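Local coordinates for protein CurD (Moorea producens 3L, PDB 5KP7) that probably catalyses a condensation of the hydroxymethylglutaryl-CoA synthase type and binds 4'-phosphopantetheine, within a thiolase-like fold, at residues 136-142 / 349-355; 213-217 / 254-259; 268-274 / 342-348. The protein carries 3 engineered substitutions. All blocks are in the same frame, centred on the assembly; numbering follows the deposited sequence.

All three contacts reach one mixed sheet, and the shared strand 343-351 ties contact 1 to contact 3: its residues 345-348 pair with strand 270-273, and its end at 349-351 meets residues 136-142. The two join directly where Cys-138 SG lies 3.5 Å from His-274 CE1. Contact 2, its centre about 14 Å from that of contact 3, packs the C-terminal end of helix 237-258 on the same sheet and touches contact 3 through Tyr-255 OH, 3.7 Å from Phe-268 CE1. Bound 4'-phosphopantetheine marks the functional end: the side chain of Tyr-350 in contact 1 comes within about 4 Å of it, that of His-274 in contact 3 within about 6 Å, while contact 2 lies away from it.

Contact 1: residues 136-142 / 349-355; sequences QACYSGT and SYGSGCC
Over one face of the Tyr-139 ring sits the sulfur of Cys-355, its SG 4.2 Å from the ring centroid and 27° off the ring normal, a sulfur-aromatic contact. At the ring edge, near its plane, Ser-349 OG comes to 3.5 Å from Tyr-139 CD1. With CG anti to the backbone N (chi1 178°), the phenol runs out alongside the hairpin, where its hydroxyl bonds to Glu-357. At the base of the tyrosine the backbones close in: having no side chain, Gly-351 lets its CA approach Tyr-139 N to 3.5 Å. Two waters do the polar bridging. The first lies 2.7 Å from Ser-349 OG, accepts from Tyr-350 N and is placed to donate to Cys-138 O, so it joins the strand to the turn; the second accepts from Cys-138 N and, at 2.8 Å, from Ser-352 N. The second segment is itself a tight hairpin: Gly-351 and Cys-355 form a hydrogen-bonded antiparallel pair around a loop with a cis peptide before Cys-354. Tyr-350 turns to the other side, toward helix 237-258 and the phosphopantetheine, its hydroxyl held by Asp-224 and Ser-243. Cys-138, in the segment leading into helix 140-154, faces His-274, a setting consistent with the cysteine-bearing helix start at the pocket floor of thiolase-fold condensing enzymes.

Contact 2: residues 213-217 / 254-259; sequences GCNGY and HYQNRV. With SO4 (sulfate ion), chain D.
Tyr-217 and His-254 meet twice where strand 214-217 packs beneath the end of helix 237-258, an alpha-on-beta layer contact of the thiolase-like fold; the axes of the short segments approach to 6.3 Å, their N-to-C directions 144° apart, closer to antiparallel. The histidine ring lies edge-on to the phenol face, a T-shaped stack with planes at 77°, and its ND1 accepts the Tyr-217 backbone N-H at 3.0 Å, the donor in the imidazole plane. These two contacts fix the rotation of the imidazole. Next to it, Arg-258, extended from CG to NE, reaches down to the strand and spends one nitrogen on two acceptors: NH1 gives a nearly straight bond to Asn-215 O, 3.0 Å away and above the carbonyl plane, and a weak one to Tyr-217 OH. His-254 of the same helix covers one guanidinium face, its NE2 3.4 Å above the plane of the Arg-258 group, over its centre. Behind this shell the backbones approach closely where Gly-216 has no side chain, its CA 3.6 Å from Tyr-255 N. Farther along, Tyr-255 lies against Cys-214, with CE2 3.6 Å from its CB, and meets Phe-358 edge-to-face. Its hydroxyl bonds to Ser-360 and donates to a sulfate ion, Tyr-255 OH to SO4 O1 being 3.0 Å.

Contact 3: residues 268-274 / 342-348; sequences FDYLSFH and PRRIGMF
Asp-269 swings its carboxylate back beside its own backbone N (chi1 -61°), which carries OD2 to Arg-344 N at 2.9 Å on the anti lone pair. Arg-343 turns twice, at chi1 and again at chi2 (-69°), folding its aliphatic part over that carboxylate with CD 3.8 Å from Asp-269 CG. These contacts stand at the head of a parallel beta pair, strand 270-273 beside strand 343-348, whose helical connection makes a beta-alpha-beta unit at one edge of the mixed sheet. Arg-344 O takes two weak bonds, from Asp-269 N and Tyr-270 N; beyond it the ladder is regular, Gly-346 N to Tyr-270 O, Ser-272 N to Gly-346 O, Phe-348 N to Ser-272 O, and His-274 N to Phe-348 O. The Ser-272 to Gly-346 bond is the shortest of these four, at 2.8 Å. One face carries Tyr-270, Ser-272, Ile-345 and Met-347 toward helix 325-336, where Ser-272 OG finds Thr-333 and Ser-329. On the other, Phe-273 CD2 lies 4.1 Å from Phe-348 CB beneath helix 237-258, and bare Gly-346 admits Phe-268, whose CD1 comes to 3.6 Å from Gly-346 N. The outer ends of both arginines are engaged elsewhere, Arg-343 with Asp-338 and Arg-344 with Asp-211. Between the charges of Asp-269 and Arg-343 sits a water, donating to OD1 of the aspartate and accepting from Arg-343 NH1 at 2.9 Å, in the guanidinium plane.

Contact 1: residues 136-142 / 349-355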
loop_
_atom_site.group_PDB
_atom_site.type_symbol
_atom_site.label_atom_id
_atom_site.label_comp_id
_atom_site.label_asym_id
_atom_site.label_seq_id
_atom_site.Cartn_x
_atom_site.Cartn_y
_atom_site.Cartn_z
ATOM N N GLN A 136 -3.916 12.008 -1.529
ATOM C CA GLN A 136 -3.061 12.238 -0.322
ATOM C C GLN A 136 -2.156 11.015 -0.178
ATOM O O GLN A 136 -2.234 10.209 0.780
ATOM C CB GLN A 136 -3.839 12.534 0.961
ATOM C CG GLN A 136 -2.966 12.706 2.229
ATOM C CD GLN A 136 -1.574 13.267 2.007
ATOM O OE1 GLN A 136 -0.546 12.576 2.305
ATOM N NE2 GLN A 136 -1.493 14.467 1.557
ATOM N N ALA A 137 -1.315 10.897 -1.190
ATOM C CA ALA A 137 -0.436 9.746 -1.352
ATOM C C ALA A 137 -1.196 8.453 -1.030
ATOM O O ALA A 137 -2.337 8.298 -1.484
ATOM C CB ALA A 137 0.803 9.931 -0.541
ATOM N N CYS A 138 -0.615 7.521 -0.261
ATOM C CA CYS A 138 -1.271 6.224 -0.096
ATOM C C CYS A 138 -2.469 6.236 0.857
ATOM O O CYS A 138 -3.118 5.221 1.005
ATOM C CB CYS A 138 -0.279 5.152 0.364
ATOM S SG CYS A 138 1.187 5.025 -0.661
ATOM N N TYR A 139 -2.760 7.369 1.493
ATOM C CA TYR A 139 -3.962 7.553 2.307
ATOM C C TYR A 139 -5.212 7.755 1.449
ATOM O O TYR A 139 -6.322 7.714 1.946
ATOM C CB TYR A 139 -3.747 8.740 3.290
ATOM C CG TYR A 139 -4.915 9.103 4.165
ATOM C CD1 TYR A 139 -5.403 8.240 5.109
ATOM C CD2 TYR A 139 -5.493 10.371 4.074
ATOM C CE1 TYR A 139 -6.498 8.553 5.894
ATOM C CE2 TYR A 139 -6.561 10.702 4.868
ATOM C CZ TYR A 139 -7.063 9.792 5.775
ATOM O OH TYR A 139 -8.147 10.150 6.559
ATOM N N SER A 140 -5.025 7.977 0.149
ATOM C CA SER A 140 -6.145 8.320 -0.726
ATOM C C SER A 140 -7.291 7.312 -0.627
ATOM O O SER A 140 -8.459 7.693 -0.574
ATOM C CB SER A 140 -5.644 8.435 -2.168
ATOM O OG SER A 140 -5.181 7.184 -2.668
ATOM N N GLY A 141 -6.971 6.019 -0.657
ATOM C CA GLY A 141 -8.027 5.011 -0.611
ATOM C C GLY A 141 -8.885 5.082 0.642
ATOM O O GLY A 141 -10.130 5.079 0.607
ATOM N N THR A 142 -8.216 5.132 1.789
ATOM C CA THR A 142 -8.915 5.270 3.042
ATOM C C THR A 142 -9.771 6.549 3.082
ATOM O O THR A 142 -10.921 6.505 3.522
ATOM C CB THR A 142 -7.932 5.195 4.223
ATOM O OG1 THR A 142 -7.414 3.856 4.268
ATOM C CG2 THR A 142 -8.595 5.550 5.533
ATOM N N SER A 349 -3.843 2.873 7.824
ATOM C CA SER A 349 -3.508 3.557 6.587
ATOM C C SER A 349 -2.483 4.639 6.817
ATOM O O SER A 349 -2.584 5.391 7.786
ATOM C CB SER A 349 -4.792 4.210 6.030
ATOM O OG SER A 349 -4.518 4.841 4.814
ATOM N N TYR A 350 -1.508 4.749 5.925
ATOM C CA TYR A 350 -0.492 5.832 5.945
ATOM C C TYR A 350 -0.330 6.357 4.539
ATOM O O TYR A 350 -0.330 5.571 3.592
ATOM C CB TYR A 350 0.881 5.327 6.400
ATOM C CG TYR A 350 1.955 6.395 6.420
ATOM C CD1 TYR A 350 1.992 7.344 7.431
ATOM C CD2 TYR A 350 2.900 6.498 5.405
ATOM C CE1 TYR A 350 2.935 8.356 7.459
ATOM C CE2 TYR A 350 3.862 7.498 5.436
ATOM C CZ TYR A 350 3.872 8.425 6.460
ATOM O OH TYR A 350 4.805 9.427 6.478
ATOM N N GLY A 351 -0.177 7.672 4.388
ATOM C CA GLY A 351 0.252 8.227 3.132
ATOM C C GLY A 351 1.349 9.232 3.410
ATOM O O GLY A 351 1.198 10.073 4.316
ATOM N N SER A 352 2.443 9.165 2.656
ATOM C CA SER A 352 3.532 10.155 2.784
ATOM C C SER A 352 3.022 11.586 2.656
ATOM O O SER A 352 2.015 11.848 1.952
ATOM C CB SER A 352 4.564 9.932 1.690
ATOM O OG SER A 352 5.184 8.696 1.903
ATOM N N GLY A 353 3.673 12.502 3.355
ATOM C CA GLY A 353 3.384 13.917 3.192
ATOM C C GLY A 353 2.884 14.748 4.355
ATOM O O GLY A 353 3.125 15.961 4.308
ATOM N N CYS A 354 2.157 14.239 5.349
ATOM C CA CYS A 354 1.643 12.878 5.513
ATOM C C CYS A 354 0.255 12.930 6.188
ATOM O O CYS A 354 -0.115 13.955 6.787
ATOM C CB CYS A 354 2.578 12.005 6.391
ATOM S SG CYS A 354 2.530 12.313 8.194
ATOM N N CYS A 355 -0.487 11.824 6.112
ATOM C CA CYS A 355 -1.720 11.645 6.892
ATOM C C CYS A 355 -1.900 10.140 7.135
ATOM O O CYS A 355 -1.362 9.316 6.395
ATOM C CB CYS A 355 -2.939 12.269 6.200
ATOM S SG CYS A 355 -4.336 12.536 7.322
HETATM O O HOH W 1 -2.656 3.538 3.319
HETATM O O HOH W 2 2.442 7.195 0.606
#

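Contact 2: residues 213-217 / 254-259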
loop_
_atom_site.group_PDB
_atom_site.type_symbol
_atom_site.label_atom_id
_atom_site.label_comp_id
_atom_site.label_asym_id
_atom_site.label_seq_id
_atom_site.Cartn_x
_atom_site.Cartn_y
_atom_site.Cartn_z
ATOM N N GLY A 213 -17.639 5.340 13.667
ATOM C CA GLY A 213 -17.032 6.281 14.600
ATOM C C GLY A 213 -15.792 5.777 15.332
ATOM O O GLY A 213 -15.248 6.491 16.171
ATOM N N CYS A 214 -15.322 4.573 15.018
ATOM C CA CYS A 214 -14.125 4.030 15.630
ATOM C C CYS A 214 -12.994 4.394 14.696
ATOM O O CYS A 214 -12.604 3.597 13.832
ATOM C CB CYS A 214 -14.271 2.529 15.834
ATOM S SG CYS A 214 -15.678 2.139 16.922
ATOM N N ASN A 215 -12.495 5.628 14.838
ATOM C CA ASN A 215 -11.465 6.145 13.946
ATOM C C ASN A 215 -10.500 6.994 14.712
ATOM O O ASN A 215 -10.922 7.820 15.517
ATOM C CB ASN A 215 -12.040 7.035 12.847
ATOM C CG ASN A 215 -13.061 6.328 11.980
ATOM O OD1 ASN A 215 -12.736 5.869 10.839
ATOM N ND2 ASN A 215 -14.248 6.206 12.468
ATOM N N GLY A 216 -9.215 6.790 14.477
ATOM C CA GLY A 216 -8.192 7.721 14.918
ATOM C C GLY A 216 -7.365 8.159 13.724
ATOM O O GLY A 216 -7.138 7.379 12.811
ATOM N N TYR A 217 -6.923 9.413 13.690
ATOM C CA TYR A 217 -6.178 9.894 12.533
ATOM C C TYR A 217 -5.160 10.926 12.966
ATOM O O TYR A 217 -5.284 11.550 14.034
ATOM C CB TYR A 217 -7.107 10.397 11.407
ATOM C CG TYR A 217 -8.388 11.016 11.885
ATOM C CD1 TYR A 217 -8.399 12.300 12.404
ATOM C CD2 TYR A 217 -9.609 10.343 11.766
ATOM C CE1 TYR A 217 -9.578 12.882 12.849
ATOM C CE2 TYR A 217 -10.787 10.922 12.188
ATOM C CZ TYR A 217 -10.767 12.186 12.731
ATOM O OH TYR A 217 -11.946 12.779 13.164
ATOM N N HIS A 254 -5.196 7.776 19.096
ATOM C CA HIS A 254 -6.419 8.555 18.892
ATOM C C HIS A 254 -7.647 7.633 18.869
ATOM O O HIS A 254 -8.676 7.916 19.504
ATOM C CB HIS A 254 -6.285 9.393 17.611
ATOM C CG HIS A 254 -7.343 10.431 17.437
ATOM N ND1 HIS A 254 -7.828 10.801 16.202
ATOM C CD2 HIS A 254 -8.022 11.175 18.338
ATOM C CE1 HIS A 254 -8.733 11.744 16.341
ATOM N NE2 HIS A 254 -8.875 11.989 17.637
ATOM N N TYR A 255 -7.521 6.496 18.188
ATOM C CA TYR A 255 -8.593 5.504 18.176
ATOM C C TYR A 255 -8.859 4.985 19.610
ATOM O O TYR A 255 -10.016 4.901 20.046
ATOM C CB TYR A 255 -8.211 4.384 17.222
ATOM C CG TYR A 255 -9.144 3.203 17.127
ATOM C CD1 TYR A 255 -9.165 2.237 18.127
ATOM C CD2 TYR A 255 -9.941 2.997 15.988
ATOM C CE1 TYR A 255 -9.988 1.122 18.033
ATOM C CE2 TYR A 255 -10.754 1.885 15.877
ATOM C CZ TYR A 255 -10.774 0.940 16.902
ATOM O OH TYR A 255 -11.580 -0.182 16.811
ATOM N N GLN A 256 -7.788 4.663 20.321
ATOM C CA GLN A 256 -7.884 4.153 21.701
ATOM C C GLN A 256 -8.590 5.153 22.616
ATOM O O GLN A 256 -9.427 4.759 23.460
ATOM C CB GLN A 256 -6.482 3.791 22.206
ATOM C CG GLN A 256 -6.425 3.179 23.585
ATOM C CD GLN A 256 -5.004 3.105 24.107
ATOM O OE1 GLN A 256 -4.237 2.206 23.764
ATOM N NE2 GLN A 256 -4.636 4.093 24.922
ATOM N N ASN A 257 -8.284 6.436 22.436
ATOM C CA ASN A 257 -8.966 7.505 23.165
ATOM C C ASN A 257 -10.469 7.549 22.902
ATOM O O ASN A 257 -11.237 7.865 23.806
ATOM C CB ASN A 257 -8.327 8.883 22.883
ATOM C CG ASN A 257 -6.927 9.018 23.468
ATOM O OD1 ASN A 257 -6.497 8.241 24.324
ATOM N ND2 ASN A 257 -6.212 10.018 23.004
ATOM N N ARG A 258 -10.881 7.171 21.703
ATOM C CA ARG A 258 -12.282 7.157 21.314
ATOM C C ARG A 258 -13.025 5.857 21.547
ATOM O O ARG A 258 -14.240 5.877 21.584
ATOM C CB ARG A 258 -12.404 7.516 19.848
ATOM C CG ARG A 258 -12.024 8.956 19.622
ATOM C CD ARG A 258 -11.942 9.304 18.175
ATOM N NE ARG A 258 -12.187 10.732 17.989
ATOM C CZ ARG A 258 -12.153 11.349 16.812
ATOM N NH1 ARG A 258 -11.828 10.676 15.711
ATOM N NH2 ARG A 258 -12.430 12.650 16.745
ATOM N N VAL A 259 -12.317 4.748 21.709
ATOM C CA VAL A 259 -12.933 3.429 21.843
ATOM C C VAL A 259 -12.498 2.844 23.202
ATOM O O VAL A 259 -11.487 2.161 23.328
ATOM C CB VAL A 259 -12.549 2.508 20.659
ATOM C CG1 VAL A 259 -13.332 1.202 20.706
ATOM C CG2 VAL A 259 -12.808 3.193 19.337
HETATM S S SO4 D . -14.138 -2.617 19.298
HETATM O O1 SO4 D . -12.925 -2.055 18.662
HETATM O O2 SO4 D . -15.335 -2.289 18.482
HETATM O O3 SO4 D . -14.301 -2.048 20.654
HETATM O O4 SO4 D . -13.983 -4.084 19.413
#

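Contact 3: residues 268-274 / 342-348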
loop_
_atom_site.group_PDB
_atom_site.type_symbol
_atom_site.label_atom_id
_atom_site.label_comp_id
_atom_site.label_asym_id
_atom_site.label_seq_id
_atom_site.Cartn_x
_atom_site.Cartn_y
_atom_site.Cartn_z
ATOM N N PHE A 268 -8.561 -7.208 18.245
ATOM C CA PHE A 268 -8.411 -7.366 16.798
ATOM C C PHE A 268 -7.948 -8.779 16.520
ATOM O O PHE A 268 -6.882 -9.185 16.960
ATOM C CB PHE A 268 -7.423 -6.334 16.225
ATOM C CG PHE A 268 -7.778 -4.937 16.598
ATOM C CD1 PHE A 268 -8.851 -4.309 15.996
ATOM C CD2 PHE A 268 -7.089 -4.277 17.611
ATOM C CE1 PHE A 268 -9.218 -3.033 16.361
ATOM C CE2 PHE A 268 -7.463 -3.007 17.997
ATOM C CZ PHE A 268 -8.525 -2.375 17.364
ATOM N N ASP A 269 -8.773 -9.529 15.814
ATOM C CA ASP A 269 -8.385 -10.872 15.348
ATOM C C ASP A 269 -7.307 -10.857 14.297
ATOM O O ASP A 269 -6.454 -11.769 14.261
ATOM C CB ASP A 269 -9.609 -11.600 14.835
ATOM C CG ASP A 269 -10.640 -11.764 15.908
ATOM O OD1 ASP A 269 -10.357 -12.495 16.874
ATOM O OD2 ASP A 269 -11.699 -11.123 15.840
ATOM N N TYR A 270 -7.342 -9.840 13.430
ATOM C CA TYR A 270 -6.321 -9.623 12.404
ATOM C C TYR A 270 -5.999 -8.135 12.328
ATOM O O TYR A 270 -6.808 -7.304 12.768
ATOM C CB TYR A 270 -6.809 -10.110 11.038
ATOM C CG TYR A 270 -7.075 -11.590 11.042
ATOM C CD1 TYR A 270 -6.032 -12.499 10.964
ATOM C CD2 TYR A 270 -8.356 -12.068 11.213
ATOM C CE1 TYR A 270 -6.265 -13.859 11.020
ATOM C CE2 TYR A 270 -8.610 -13.439 11.270
ATOM C CZ TYR A 270 -7.565 -14.332 11.180
ATOM O OH TYR A 270 -7.789 -15.702 11.284
ATOM N N LEU A 271 -4.828 -7.832 11.784
ATOM C CA LEU A 271 -4.395 -6.460 11.508
ATOM C C LEU A 271 -3.916 -6.365 10.078
ATOM O O LEU A 271 -3.103 -7.182 9.637
ATOM C CB LEU A 271 -3.262 -6.076 12.455
ATOM C CG LEU A 271 -3.623 -6.038 13.936
ATOM C CD1 LEU A 271 -2.350 -6.025 14.759
ATOM C CD2 LEU A 271 -4.520 -4.860 14.285
ATOM N N SER A 272 -4.455 -5.382 9.339
ATOM C CA SER A 272 -4.045 -5.073 7.970
ATOM C C SER A 272 -3.429 -3.687 7.941
ATOM O O SER A 272 -3.907 -2.778 8.655
ATOM C CB SER A 272 -5.226 -5.141 7.003
ATOM O OG SER A 272 -5.357 -6.483 6.503
ATOM N N PHE A 273 -2.373 -3.541 7.150
ATOM C CA PHE A 273 -1.579 -2.299 7.142
ATOM C C PHE A 273 -1.329 -1.868 5.708
ATOM O O PHE A 273 -1.217 -2.721 4.806
ATOM C CB PHE A 273 -0.195 -2.569 7.740
ATOM C CG PHE A 273 -0.162 -2.932 9.225
ATOM C CD1 PHE A 273 -0.449 -4.215 9.650
ATOM C CD2 PHE A 273 0.292 -2.018 10.165
ATOM C CE1 PHE A 273 -0.323 -4.557 10.997
ATOM C CE2 PHE A 273 0.419 -2.347 11.516
ATOM C CZ PHE A 273 0.072 -3.626 11.929
ATOM N N HIS A 274 -1.169 -0.552 5.483
ATOM C CA HIS A 274 -0.506 -0.098 4.286
ATOM C C HIS A 274 0.857 -0.790 4.275
ATOM O O HIS A 274 1.570 -0.739 5.265
ATOM C CB HIS A 274 -0.311 1.427 4.270
ATOM C CG HIS A 274 0.517 1.872 3.124
ATOM N ND1 HIS A 274 0.209 1.514 1.841
ATOM C CD2 HIS A 274 1.700 2.529 3.061
ATOM C CE1 HIS A 274 1.133 1.962 1.022
ATOM N NE2 HIS A 274 2.049 2.582 1.734
ATOM N N PRO A 342 -17.391 -14.753 13.298
ATOM C CA PRO A 342 -17.044 -13.380 12.871
ATOM C C PRO A 342 -15.771 -12.853 13.516
ATOM O O PRO A 342 -15.482 -13.184 14.682
ATOM C CB PRO A 342 -18.263 -12.548 13.302
ATOM C CG PRO A 342 -19.395 -13.537 13.310
ATOM C CD PRO A 342 -18.778 -14.821 13.800
ATOM N N ARG A 343 -15.012 -12.062 12.753
ATOM C CA ARG A 343 -13.708 -11.555 13.190
ATOM C C ARG A 343 -13.631 -10.049 13.001
ATOM O O ARG A 343 -14.195 -9.506 12.051
ATOM C CB ARG A 343 -12.577 -12.181 12.370
ATOM C CG ARG A 343 -12.592 -13.696 12.288
ATOM C CD ARG A 343 -12.268 -14.363 13.623
ATOM N NE ARG A 343 -12.068 -15.796 13.413
ATOM C CZ ARG A 343 -11.992 -16.715 14.378
ATOM N NH1 ARG A 343 -12.116 -16.378 15.675
ATOM N NH2 ARG A 343 -11.824 -18.002 14.049
ATOM N N ARG A 344 -12.905 -9.395 13.906
ATOM C CA ARG A 344 -12.655 -7.965 13.809
ATOM C C ARG A 344 -11.246 -7.736 13.305
ATOM O O ARG A 344 -10.283 -8.374 13.757
ATOM C CB ARG A 344 -12.892 -7.266 15.148
ATOM C CG ARG A 344 -12.487 -5.786 15.142
ATOM C CD ARG A 344 -13.081 -5.027 16.309
ATOM N NE ARG A 344 -14.502 -4.715 16.112
ATOM C CZ ARG A 344 -15.535 -5.291 16.727
ATOM N NH1 ARG A 344 -15.377 -6.271 17.625
ATOM N NH2 ARG A 344 -16.758 -4.880 16.450
ATOM N N ILE A 345 -11.151 -6.854 12.301
ATOM C CA ILE A 345 -9.899 -6.504 11.671
ATOM C C ILE A 345 -9.590 -5.045 11.940
ATOM O O ILE A 345 -10.430 -4.169 11.674
ATOM C CB ILE A 345 -9.970 -6.741 10.136
ATOM C CG1 ILE A 345 -10.422 -8.200 9.813
ATOM C CG2 ILE A 345 -8.627 -6.423 9.493
ATOM C CD1 ILE A 345 -10.575 -8.471 8.308
ATOM N N GLY A 346 -8.386 -4.788 12.445
ATOM C CA GLY A 346 -7.884 -3.421 12.582
ATOM C C GLY A 346 -7.112 -3.031 11.343
ATOM O O GLY A 346 -6.323 -3.838 10.809
ATOM N N MET A 347 -7.330 -1.802 10.894
ATOM C CA MET A 347 -6.806 -1.292 9.648
ATOM C C MET A 347 -5.962 -0.043 9.896
ATOM O O MET A 347 -6.457 0.913 10.497
ATOM C CB MET A 347 -7.986 -0.880 8.744
ATOM C CG MET A 347 -9.012 -1.959 8.478
ATOM S SD MET A 347 -8.579 -2.947 7.067
ATOM C CE MET A 347 -8.949 -1.847 5.681
ATOM N N PHE A 348 -4.735 -0.037 9.387
ATOM C CA PHE A 348 -3.841 1.137 9.483
ATOM C C PHE A 348 -3.446 1.635 8.113
ATOM O O PHE A 348 -2.807 0.910 7.341
ATOM C CB PHE A 348 -2.564 0.871 10.281
ATOM C CG PHE A 348 -1.646 2.065 10.302
ATOM C CD1 PHE A 348 -2.082 3.251 10.879
ATOM C CD2 PHE A 348 -0.431 2.047 9.672
ATOM C CE1 PHE A 348 -1.303 4.395 10.861
ATOM C CE2 PHE A 348 0.375 3.203 9.655
ATOM C CZ PHE A 348 -0.086 4.375 10.241
HETATM O O HOH W 3 -12.496 -14.199 17.504
#